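Local coordinates for thioredoxin domain-containing protein (Vibrio parahaemolyticus, PDB 2R5S) that is of unknown function but forms the all-helical tetratricopeptide-repeat part of a thioredoxin-domain protein that may act as a protein-disulfide reductase, at residues S14-Q19 against A23-V28; N27-Q30 against L36-R39; W132-V137 against G144-T149. All blocks are in the same frame, centred on the assembly; numbering follows the deposited sequence.

Contact 1: residues S14-Q19 against A23-V28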
ATOM      1  N   SER A  14       4.229  20.294   5.106  1.00 64.23           N
ATOM      2  CA  SER A  14       4.067  21.141   3.932  1.00 64.34           C
ATOM      3  C   SER A  14       5.266  21.028   2.984  1.00 63.86           C
ATOM      4  O   SER A  14       5.102  20.751   1.802  1.00 64.47           O
ATOM      5  CB  SER A  14       3.850  22.585   4.384  1.00 64.59           C
ATOM      6  OG  SER A  14       3.875  23.478   3.282  1.00 66.44           O
ATOM      7  N   GLU A  15       6.459  21.231   3.524  1.00 63.38           N
ATOM      8  CA  GLU A  15       7.700  21.080   2.797  1.00 63.28           C
ATOM      9  C   GLU A  15       7.872  19.679   2.176  1.00 62.48           C
ATOM     10  O   GLU A  15       8.262  19.549   1.008  1.00 63.08           O
ATOM     11  CB  GLU A  15       8.855  21.378   3.740  1.00 63.68           C
ATOM     12  CG  GLU A  15       9.019  22.856   4.073  1.00 66.12           C
ATOM     13  CD  GLU A  15       9.820  23.615   3.024  1.00 70.38           C
ATOM     14  OE1 GLU A  15       9.313  24.661   2.528  1.00 72.07           O
ATOM     15  OE2 GLU A  15      10.961  23.171   2.714  1.00 70.00           O
ATOM     16  N   LEU A  16       7.576  18.647   2.965  1.00 60.43           N
ATOM     17  CA  LEU A  16       7.711  17.255   2.541  1.00 58.57           C
ATOM     18  C   LEU A  16       6.742  16.853   1.423  1.00 59.61           C
ATOM     19  O   LEU A  16       7.125  16.104   0.541  1.00 59.14           O
ATOM     20  CB  LEU A  16       7.519  16.328   3.745  1.00 58.03           C
ATOM     21  CG  LEU A  16       8.595  15.556   4.521  1.00 55.09           C
ATOM     22  CD1 LEU A  16      10.021  15.821   4.123  1.00 46.18           C
ATOM     23  CD2 LEU A  16       8.382  15.552   6.061  1.00 55.56           C
ATOM     24  N   LEU A  17       5.489  17.311   1.493  1.00 59.82           N
ATOM     25  CA  LEU A  17       4.517  17.098   0.408  1.00 61.69           C
ATOM     26  C   LEU A  17       4.931  17.801  -0.911  1.00 62.71           C
ATOM     27  O   LEU A  17       4.890  17.228  -2.004  1.00 63.41           O
ATOM     28  CB  LEU A  17       3.128  17.587   0.831  1.00 60.81           C
ATOM     29  CG  LEU A  17       2.382  16.889   1.942  1.00 59.91           C
ATOM     30  CD1 LEU A  17       1.314  17.843   2.490  1.00 62.71           C
ATOM     31  CD2 LEU A  17       1.768  15.579   1.425  1.00 54.83           C
ATOM     32  N   GLN A  18       5.348  19.045  -0.798  1.00 64.22           N
ATOM     33  CA  GLN A  18       5.858  19.774  -1.955  1.00 65.13           C
ATOM     34  C   GLN A  18       6.834  18.867  -2.739  1.00 65.55           C
ATOM     35  O   GLN A  18       6.833  18.838  -3.981  1.00 65.93           O
ATOM     36  CB  GLN A  18       6.554  21.050  -1.477  1.00 65.53           C
ATOM     37  CG  GLN A  18       6.414  22.262  -2.406  1.00 68.49           C
ATOM     38  CD  GLN A  18       7.273  22.179  -3.683  1.00 70.13           C
ATOM     39  OE1 GLN A  18       8.499  22.392  -3.660  1.00 73.64           O
ATOM     40  NE2 GLN A  18       6.621  21.908  -4.808  1.00 70.91           N
ATOM     41  N   GLN A  19       7.647  18.110  -1.998  1.00 64.74           N
ATOM     42  CA  GLN A  19       8.796  17.406  -2.566  1.00 63.41           C
ATOM     43  C   GLN A  19       8.500  15.967  -2.963  1.00 61.77           C
ATOM     44  O   GLN A  19       9.419  15.232  -3.363  1.00 61.58           O
ATOM     45  CB  GLN A  19       9.919  17.356  -1.544  1.00 64.35           C
ATOM     46  CG  GLN A  19      10.020  18.535  -0.578  1.00 66.72           C
ATOM     47  CD  GLN A  19      11.328  18.497   0.160  1.00 69.85           C
ATOM     48  OE1 GLN A  19      12.355  18.254  -0.460  1.00 71.26           O
ATOM     49  NE2 GLN A  19      11.309  18.709   1.484  1.00 71.08           N
ATOM     50  N   ALA A  23       6.023   9.525   2.525  1.00 50.18           N
ATOM     51  CA  ALA A  23       6.199   8.596   3.607  1.00 48.93           C
ATOM     52  C   ALA A  23       6.827   9.320   4.783  1.00 48.79           C
ATOM     53  O   ALA A  23       6.347   9.144   5.891  1.00 47.80           O
ATOM     54  CB  ALA A  23       6.982   7.396   3.178  1.00 49.21           C
ATOM     55  N   GLN A  24       7.803  10.207   4.535  1.00 47.35           N
ATOM     56  CA  GLN A  24       8.271  11.142   5.589  1.00 47.34           C
ATOM     57  C   GLN A  24       7.168  12.055   6.142  1.00 47.85           C
ATOM     58  O   GLN A  24       6.999  12.183   7.382  1.00 47.54           O
ATOM     59  CB  GLN A  24       9.489  11.976   5.134  1.00 47.43           C
ATOM     60  CG  GLN A  24      10.745  11.202   5.074  1.00 46.80           C
ATOM     61  CD  GLN A  24      11.906  12.048   4.561  1.00 52.95           C
ATOM     62  OE1 GLN A  24      12.353  12.973   5.241  1.00 56.27           O
ATOM     63  NE2 GLN A  24      12.401  11.733   3.365  1.00 48.47           N
ATOM     64  N   ALA A  25       6.401  12.656   5.225  1.00 47.79           N
ATOM     65  CA  ALA A  25       5.237  13.447   5.583  1.00 48.22           C
ATOM     66  C   ALA A  25       4.244  12.714   6.503  1.00 49.24           C
ATOM     67  O   ALA A  25       3.714  13.311   7.440  1.00 49.56           O
ATOM     68  CB  ALA A  25       4.543  13.967   4.312  1.00 46.59           C
ATOM     69  N   LEU A  26       3.971  11.435   6.234  1.00 51.31           N
ATOM     70  CA  LEU A  26       3.057  10.606   7.091  1.00 52.51           C
ATOM     71  C   LEU A  26       3.671  10.322   8.443  1.00 52.58           C
ATOM     72  O   LEU A  26       2.991  10.248   9.489  1.00 53.14           O
ATOM     73  CB  LEU A  26       2.787   9.246   6.430  1.00 52.94           C
ATOM     74  CG  LEU A  26       1.531   9.097   5.573  1.00 55.81           C
ATOM     75  CD1 LEU A  26       1.694   7.897   4.576  1.00 55.16           C
ATOM     76  CD2 LEU A  26       0.318   8.928   6.433  1.00 57.07           C
ATOM     77  N   ASN A  27       4.979  10.165   8.420  1.00 51.44           N
ATOM     78  CA  ASN A  27       5.708  10.063   9.668  1.00 52.28           C
ATOM     79  C   ASN A  27       5.656  11.325  10.553  1.00 52.44           C
ATOM     80  O   ASN A  27       5.452  11.232  11.783  1.00 51.75           O
ATOM     81  CB  ASN A  27       7.128   9.650   9.417  1.00 51.25           C
ATOM     82  CG  ASN A  27       7.894   9.444  10.696  1.00 52.86           C
ATOM     83  OD1 ASN A  27       8.750  10.255  11.050  1.00 53.42           O
ATOM     84  ND2 ASN A  27       7.606   8.355  11.391  1.00 53.32           N
ATOM     85  N   VAL A  28       5.785  12.504   9.934  1.00 52.50           N
ATOM     86  CA  VAL A  28       5.710  13.737  10.737  1.00 51.94           C
ATOM     87  C   VAL A  28       4.282  13.972  11.269  1.00 52.48           C
ATOM     88  O   VAL A  28       4.084  14.469  12.388  1.00 51.54           O
ATOM     89  CB  VAL A  28       6.219  14.922   9.949  1.00 51.17           C
ATOM     90  CG1 VAL A  28       6.012  16.181  10.718  1.00 48.95           C
ATOM     91  CG2 VAL A  28       7.746  14.722   9.580  1.00 51.97           C
TER
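Leu16 lays its isobutyl group over the backbone between Gln24 and Ala25, where its CD2 comes to 3.6 Å from Ala25 N. Nearly half of the 203 Å² buried between 14-19 and 23-28 belongs to this one leucine, and each of its side-chain carbons has something to meet. CB faces the methyl of Ala25, with Leu16 CB 3.8 Å from Ala25 CB at the place where the two backbones come nearest. Further out, Leu16 CG rests 3.7 Å from Gln24 CB, the two side chains crossing at about a right angle, and CD1 lies beside the Gln24 amide end. The remaining branch, CD2, reaches along the helix to Val28 and meets its CG2 at 3.7 Å; Val28 turns CG1 anti to the backbone N (chi1 174°), which sets CG2 beside that N, anti to the carbonyl carbon. Leu16 is modelled off the staggered positions, with chi2 near eclipsed at 5°, so the exact placing of its two methyls is less certain. Leu17 adds a looser touch through CD2, 4.3 Å from Ala25 CB. No hydrogen bond joins the two segments. The axes of the short segments 14-18 and 23-28 approach to 8.6 Å at a crossing angle of -162°, a closeness consistent with the small Ala25 at the crossing; such antiparallel helix pairs build tetratricopeptide repeats. Val28 also packs on Leu9, Gln12 and Val13 of helix 9-18, while Leu17 and Ala25 both touch Cys49 of helix 40-52, which covers another side of this hairpin.

Contact 2: residues N27-Q30 against L36-R39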
ATOM      1  N   ASN A  27       4.979  10.165   8.420  1.00 51.44           N
ATOM      2  CA  ASN A  27       5.708  10.063   9.668  1.00 52.28           C
ATOM      3  C   ASN A  27       5.656  11.325  10.553  1.00 52.44           C
ATOM      4  O   ASN A  27       5.452  11.232  11.783  1.00 51.75           O
ATOM      5  CB  ASN A  27       7.128   9.650   9.417  1.00 51.25           C
ATOM      6  CG  ASN A  27       7.894   9.444  10.696  1.00 52.86           C
ATOM      7  OD1 ASN A  27       8.750  10.255  11.050  1.00 53.42           O
ATOM      8  ND2 ASN A  27       7.606   8.355  11.391  1.00 53.32           N
ATOM      9  N   VAL A  28       5.785  12.504   9.934  1.00 52.50           N
ATOM     10  CA  VAL A  28       5.710  13.737  10.737  1.00 51.94           C
ATOM     11  C   VAL A  28       4.282  13.972  11.269  1.00 52.48           C
ATOM     12  O   VAL A  28       4.084  14.469  12.388  1.00 51.54           O
ATOM     13  CB  VAL A  28       6.219  14.922   9.949  1.00 51.17           C
ATOM     14  CG1 VAL A  28       6.012  16.181  10.718  1.00 48.95           C
ATOM     15  CG2 VAL A  28       7.746  14.722   9.580  1.00 51.97           C
ATOM     16  N   ILE A  29       3.306  13.635  10.431  1.00 53.52           N
ATOM     17  CA  ILE A  29       1.889  13.707  10.791  1.00 55.11           C
ATOM     18  C   ILE A  29       1.600  12.900  12.031  1.00 56.71           C
ATOM     19  O   ILE A  29       0.889  13.377  12.938  1.00 56.43           O
ATOM     20  CB  ILE A  29       0.969  13.161   9.682  1.00 54.93           C
ATOM     21  CG1 ILE A  29       1.070  14.055   8.446  1.00 54.20           C
ATOM     22  CG2 ILE A  29      -0.521  13.094  10.143  1.00 56.65           C
ATOM     23  CD1 ILE A  29       0.856  15.477   8.756  1.00 54.98           C
ATOM     24  N   GLN A  30       2.086  11.660  12.059  1.00 58.09           N
ATOM     25  CA  GLN A  30       1.695  10.815  13.180  1.00 59.97           C
ATOM     26  C   GLN A  30       2.390  11.339  14.440  1.00 58.97           C
ATOM     27  O   GLN A  30       2.039  10.969  15.510  1.00 60.07           O
ATOM     28  CB  GLN A  30       1.756   9.269  12.922  1.00 61.03           C
ATOM     29  CG  GLN A  30       3.037   8.654  12.238  1.00 64.02           C
ATOM     30  CD  GLN A  30       4.056   7.980  13.207  1.00 68.33           C
ATOM     31  OE1 GLN A  30       5.252   7.888  12.885  1.00 68.56           O
ATOM     32  NE2 GLN A  30       3.585   7.515  14.386  1.00 68.47           N
ATOM     33  N   LEU A  36      -4.449  17.956  16.462  1.00 53.89           N
ATOM     34  CA  LEU A  36      -4.004  18.523  15.168  1.00 52.36           C
ATOM     35  C   LEU A  36      -4.075  17.467  14.084  1.00 51.59           C
ATOM     36  O   LEU A  36      -4.414  17.754  12.912  1.00 52.75           O
ATOM     37  CB  LEU A  36      -2.619  19.171  15.276  1.00 51.89           C
ATOM     38  CG  LEU A  36      -2.131  19.971  14.035  1.00 54.90           C
ATOM     39  CD1 LEU A  36      -3.119  21.055  13.598  1.00 52.90           C
ATOM     40  CD2 LEU A  36      -0.775  20.587  14.243  1.00 52.61           C
ATOM     41  N   GLN A  37      -3.776  16.228  14.441  1.00 51.21           N
ATOM     42  CA  GLN A  37      -4.044  15.117  13.536  1.00 52.78           C
ATOM     43  C   GLN A  37      -5.460  15.060  12.953  1.00 53.28           C
ATOM     44  O   GLN A  37      -5.644  14.734  11.790  1.00 52.72           O
ATOM     45  CB  GLN A  37      -3.638  13.777  14.116  1.00 52.74           C
ATOM     46  CG  GLN A  37      -2.156  13.644  14.122  1.00 52.22           C
ATOM     47  CD  GLN A  37      -1.676  12.282  14.438  1.00 52.70           C
ATOM     48  OE1 GLN A  37      -1.005  12.085  15.434  1.00 57.52           O
ATOM     49  NE2 GLN A  37      -1.999  11.326  13.593  1.00 55.68           N
ATOM     50  N   SER A  38      -6.444  15.478  13.723  1.00 52.81           N
ATOM     51  CA  SER A  38      -7.799  15.330  13.262  1.00 53.94           C
ATOM     52  C   SER A  38      -8.301  16.622  12.613  1.00 53.68           C
ATOM     53  O   SER A  38      -9.425  16.686  12.160  1.00 52.09           O
ATOM     54  CB  SER A  38      -8.684  14.939  14.477  1.00 55.79           C
ATOM     55  OG  SER A  38      -9.107  16.155  15.082  1.00 60.64           O
ATOM     56  N   ARG A  39      -7.444  17.653  12.519  1.00 54.42           N
ATOM     57  CA  ARG A  39      -7.849  18.864  11.815  1.00 53.73           C
ATOM     58  C   ARG A  39      -8.152  18.458  10.377  1.00 54.16           C
ATOM     59  O   ARG A  39      -7.441  17.655   9.795  1.00 55.38           O
ATOM     60  CB  ARG A  39      -6.766  19.931  11.883  1.00 53.52           C
ATOM     61  CG  ARG A  39      -7.313  21.330  12.011  1.00 52.22           C
ATOM     62  CD  ARG A  39      -6.144  22.283  12.269  1.00 48.48           C
ATOM     63  NE  ARG A  39      -5.468  22.665  11.032  1.00 45.82           N
ATOM     64  CZ  ARG A  39      -4.521  23.595  10.989  1.00 50.36           C
ATOM     65  NH1 ARG A  39      -3.956  23.949   9.814  1.00 48.52           N
ATOM     66  NH2 ARG A  39      -4.129  24.178  12.126  1.00 42.84           N
TER
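The carbonyl oxygen of Ile29 is met by the side chain of Gln37, which passes it with CG and CD; Ile29 O stands 3.2 Å from Gln37 CD. Gln37 CG is scarcely more distant, 3.3 Å from Ile29 O, so the oxygen lies alongside the outer part of the glutamine rather than beyond its end. The amide end of Gln37 then continues over the backbone of Gln30, where Gln37 CD is 3.9 Å from Gln30 CA, and comes near the Gln30 carbonyl oxygen as well. This reach depends on an extended chain: CG is anti to the carbonyl carbon (chi1 -73°), and beyond it the side chain runs almost straight, with chi2 at -169°. Gln37 contributes about half of the 126 Å² buried here. Ile29 supplies the apolar flank. Its CG2 branch, anti to the backbone N, faces the Gln37 amide, and the two side chains meet at an oblique angle. A polar side chain thus lies against the backbone carbonyls of Ile29 and Gln30. Within 36-39 the chain is turned by a bond from Arg39 N to Leu36 O, 3.1 Å long, before Arg39 takes the N-cap position of the next helix. The short helix 34-37 lies against helix 22-30 through Gln37, on the way along the chain to helix 40-52. The buried Ile29 also touches Val13 of helix 9-18 and Val42 and Lys46 of helix 40-52, while Leu36 touches Leu10 of helix 9-18.

Contact 3: residues W132-V137 against G144-T149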
ATOM      1  N   TRP A 132       3.738 -15.440   0.472  1.00 53.18           N
ATOM      2  CA  TRP A 132       4.056 -15.819   1.812  1.00 52.36           C
ATOM      3  C   TRP A 132       3.688 -17.283   1.933  1.00 54.02           C
ATOM      4  O   TRP A 132       4.380 -18.050   2.578  1.00 54.79           O
ATOM      5  CB  TRP A 132       3.237 -15.019   2.844  1.00 50.75           C
ATOM      6  CG  TRP A 132       3.335 -15.664   4.265  1.00 51.03           C
ATOM      7  CD1 TRP A 132       2.331 -16.303   4.995  1.00 47.85           C
ATOM      8  CD2 TRP A 132       4.513 -15.745   5.068  1.00 48.47           C
ATOM      9  NE1 TRP A 132       2.848 -16.767   6.178  1.00 48.74           N
ATOM     10  CE2 TRP A 132       4.179 -16.427   6.244  1.00 47.99           C
ATOM     11  CE3 TRP A 132       5.832 -15.298   4.900  1.00 52.29           C
ATOM     12  CZ2 TRP A 132       5.113 -16.680   7.227  1.00 50.35           C
ATOM     13  CZ3 TRP A 132       6.749 -15.553   5.889  1.00 50.08           C
ATOM     14  CH2 TRP A 132       6.404 -16.231   7.017  1.00 47.79           C
ATOM     15  N   ASN A 133       2.565 -17.653   1.317  1.00 55.87           N
ATOM     16  CA  ASN A 133       2.029 -19.014   1.380  1.00 56.68           C
ATOM     17  C   ASN A 133       2.970 -20.054   0.741  1.00 56.06           C
ATOM     18  O   ASN A 133       2.957 -21.214   1.101  1.00 54.32           O
ATOM     19  CB  ASN A 133       0.647 -19.038   0.741  1.00 57.73           C
ATOM     20  CG  ASN A 133      -0.473 -18.770   1.754  1.00 61.00           C
ATOM     21  OD1 ASN A 133      -0.287 -18.893   2.964  1.00 62.97           O
ATOM     22  ND2 ASN A 133      -1.624 -18.372   1.255  1.00 62.10           N
ATOM     23  N   ILE A 134       3.803 -19.612  -0.205  1.00 56.01           N
ATOM     24  CA  ILE A 134       4.793 -20.484  -0.836  1.00 54.75           C
ATOM     25  C   ILE A 134       6.065 -20.526   0.049  1.00 55.34           C
ATOM     26  O   ILE A 134       6.613 -21.584   0.335  1.00 56.85           O
ATOM     27  CB  ILE A 134       5.085 -19.962  -2.241  1.00 54.98           C
ATOM     28  CG1 ILE A 134       3.855 -20.138  -3.127  1.00 53.70           C
ATOM     29  CG2 ILE A 134       6.315 -20.629  -2.885  1.00 54.34           C
ATOM     30  CD1 ILE A 134       3.963 -19.459  -4.380  1.00 41.80           C
ATOM     31  N   LEU A 135       6.489 -19.360   0.532  1.00 55.09           N
ATOM     32  CA  LEU A 135       7.771 -19.194   1.210  1.00 53.30           C
ATOM     33  C   LEU A 135       7.874 -19.892   2.527  1.00 52.87           C
ATOM     34  O   LEU A 135       8.959 -20.341   2.921  1.00 51.77           O
ATOM     35  CB  LEU A 135       8.161 -17.709   1.357  1.00 50.53           C
ATOM     36  CG  LEU A 135       8.379 -16.804   0.126  1.00 53.24           C
ATOM     37  CD1 LEU A 135       8.439 -15.346   0.573  1.00 42.48           C
ATOM     38  CD2 LEU A 135       9.598 -17.080  -0.699  1.00 48.38           C
ATOM     39  N   LYS A 136       6.770 -19.959   3.244  1.00 54.91           N
ATOM     40  CA  LYS A 136       6.781 -20.651   4.532  1.00 55.59           C
ATOM     41  C   LYS A 136       6.702 -22.178   4.408  1.00 57.08           C
ATOM     42  O   LYS A 136       6.683 -22.915   5.424  1.00 56.48           O
ATOM     43  CB  LYS A 136       5.608 -20.165   5.361  1.00 56.06           C
ATOM     44  CG  LYS A 136       4.307 -20.815   5.065  1.00 56.80           C
ATOM     45  CD  LYS A 136       3.239 -20.099   5.852  1.00 53.52           C
ATOM     46  CE  LYS A 136       1.892 -20.587   5.455  1.00 56.83           C
ATOM     47  NZ  LYS A 136       0.935 -20.167   6.510  1.00 62.82           N
ATOM     48  N   VAL A 137       6.623 -22.654   3.164  1.00 58.65           N
ATOM     49  CA  VAL A 137       6.806 -24.070   2.868  1.00 59.17           C
ATOM     50  C   VAL A 137       8.194 -24.256   2.309  1.00 58.05           C
ATOM     51  O   VAL A 137       8.823 -25.233   2.641  1.00 57.93           O
ATOM     52  CB  VAL A 137       5.851 -24.598   1.769  1.00 60.81           C
ATOM     53  CG1 VAL A 137       5.901 -26.146   1.751  1.00 62.85           C
ATOM     54  CG2 VAL A 137       4.418 -24.153   2.035  1.00 62.77           C
ATOM     55  N   GLY A 144      14.679 -19.420  -5.691  1.00 56.25           N
ATOM     56  CA  GLY A 144      14.623 -18.149  -5.010  1.00 57.07           C
ATOM     57  C   GLY A 144      13.991 -16.962  -5.707  1.00 57.33           C
ATOM     58  O   GLY A 144      14.116 -15.853  -5.202  1.00 57.86           O
ATOM     59  N   GLU A 145      13.296 -17.190  -6.834  1.00 57.12           N
ATOM     60  CA  GLU A 145      12.535 -16.150  -7.529  1.00 57.04           C
ATOM     61  C   GLU A 145      11.260 -15.696  -6.776  1.00 56.76           C
ATOM     62  O   GLU A 145      10.796 -14.597  -6.986  1.00 58.12           O
ATOM     63  CB  GLU A 145      12.273 -16.579  -9.007  1.00 56.97           C
ATOM     64  CG  GLU A 145      11.006 -16.061  -9.702  1.00 58.89           C
ATOM     65  CD  GLU A 145      10.859 -16.509 -11.224  1.00 60.30           C
ATOM     66  OE1 GLU A 145       9.740 -16.326 -11.814  1.00 60.94           O
ATOM     67  OE2 GLU A 145      11.834 -17.068 -11.811  1.00 59.71           O
ATOM     68  N   VAL A 146      10.707 -16.520  -5.898  1.00 54.49           N
ATOM     69  CA  VAL A 146       9.585 -16.144  -5.094  1.00 53.48           C
ATOM     70  C   VAL A 146       9.943 -15.260  -3.903  1.00 54.19           C
ATOM     71  O   VAL A 146       9.258 -14.281  -3.654  1.00 54.76           O
ATOM     72  CB  VAL A 146       8.840 -17.419  -4.509  1.00 52.95           C
ATOM     73  CG1 VAL A 146       7.925 -17.040  -3.361  1.00 49.33           C
ATOM     74  CG2 VAL A 146       8.093 -18.172  -5.617  1.00 49.89           C
ATOM     75  N   LYS A 147      10.974 -15.628  -3.129  1.00 53.36           N
ATOM     76  CA  LYS A 147      11.494 -14.726  -2.144  1.00 52.45           C
ATOM     77  C   LYS A 147      11.900 -13.363  -2.718  1.00 52.21           C
ATOM     78  O   LYS A 147      11.675 -12.368  -2.085  1.00 52.51           O
ATOM     79  CB  LYS A 147      12.688 -15.337  -1.394  1.00 53.76           C
ATOM     80  CG  LYS A 147      12.949 -14.670  -0.058  1.00 54.07           C
ATOM     81  CD  LYS A 147      14.445 -14.544   0.126  1.00 61.68           C
ATOM     82  CE  LYS A 147      14.975 -15.745   0.864  1.00 62.68           C
ATOM     83  NZ  LYS A 147      14.876 -15.408   2.255  1.00 67.24           N
ATOM     84  N   LYS A 148      12.474 -13.319  -3.908  1.00 51.50           N
ATOM     85  CA  LYS A 148      12.884 -12.058  -4.492  1.00 52.29           C
ATOM     86  C   LYS A 148      11.704 -11.162  -4.893  1.00 53.18           C
ATOM     87  O   LYS A 148      11.717  -9.911  -4.743  1.00 54.17           O
ATOM     88  CB  LYS A 148      13.721 -12.332  -5.743  1.00 52.00           C
ATOM     89  CG  LYS A 148      14.208 -11.068  -6.414  1.00 51.98           C
ATOM     90  CD  LYS A 148      14.951 -11.390  -7.689  1.00 53.87           C
ATOM     91  CE  LYS A 148      15.189 -10.157  -8.429  1.00 52.24           C
ATOM     92  NZ  LYS A 148      16.565  -9.636  -8.064  1.00 59.35           N
ATOM     93  N   THR A 149      10.690 -11.769  -5.476  1.00 53.20           N
ATOM     94  CA  THR A 149       9.584 -10.924  -5.855  1.00 53.42           C
ATOM     95  C   THR A 149       8.824 -10.499  -4.620  1.00 51.40           C
ATOM     96  O   THR A 149       8.413  -9.386  -4.552  1.00 50.97           O
ATOM     97  CB  THR A 149       8.647 -11.439  -6.986  1.00 54.27           C
ATOM     98  OG1 THR A 149       7.322 -11.364  -6.487  1.00 58.02           O
ATOM     99  CG2 THR A 149       8.912 -12.854  -7.401  1.00 53.62           C
TER
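Val146 and Leu135 bury almost equal areas against each other's segment, and together they account for most of the 189 Å² of this contact. Their side chains slide past one another in opposite directions, and Val146 CG1 lies 3.5 Å from Leu135 CG. The placement of Leu135 CD2 is doubtful, since it sits closer to the valine than two carbons can. The other methyl of Leu135, CD1, reaches to 4.1 Å from Lys147 CA. Ile134 approaches Val146 obliquely with its CG2 branch, which is 4.0 Å from Val146 CG1 and 4.1 Å from Val146 CG2, so one isopropyl group is met by two successive residues of the facing helix. Helices 124-135 and 145-157 form a helical hairpin of the tetratricopeptide-repeat type, and the contact joins the end of the first to the start of the second, close to the connecting loop. The interface is apolar, with no hydrogen bond across it. Lys147 meets Leu135 near its backbone; the touch of its CB shares the doubt over CD2, and the bent chain leads the amine away. Helix 108-120 adds Cys112, on which Val146 packs, and Phe108, which Ile134 touches; Ala141 of the loop touches both Ile134 and Val146.

Contacts 1 and 2 share Asn27 and Val28 and use helix 22-30 in succession, with centres 11 Å apart: the first pairs that helix with the one before it, the second with the short helix after it. Contact 3 lies in another tetratricopeptide-repeat range on the opposite side of the chain's centre, about 33 Å from contact 1 between centres. Contacts 1 and 3 are alike in kind, both mainly apolar and each formed across a helical hairpin, although contact 3 has no exposed residue among those that touch. Contact 2 is smaller and more polar, with a glutamine lying against the backbone carbonyls of helix 22-30. All three are only partly buried.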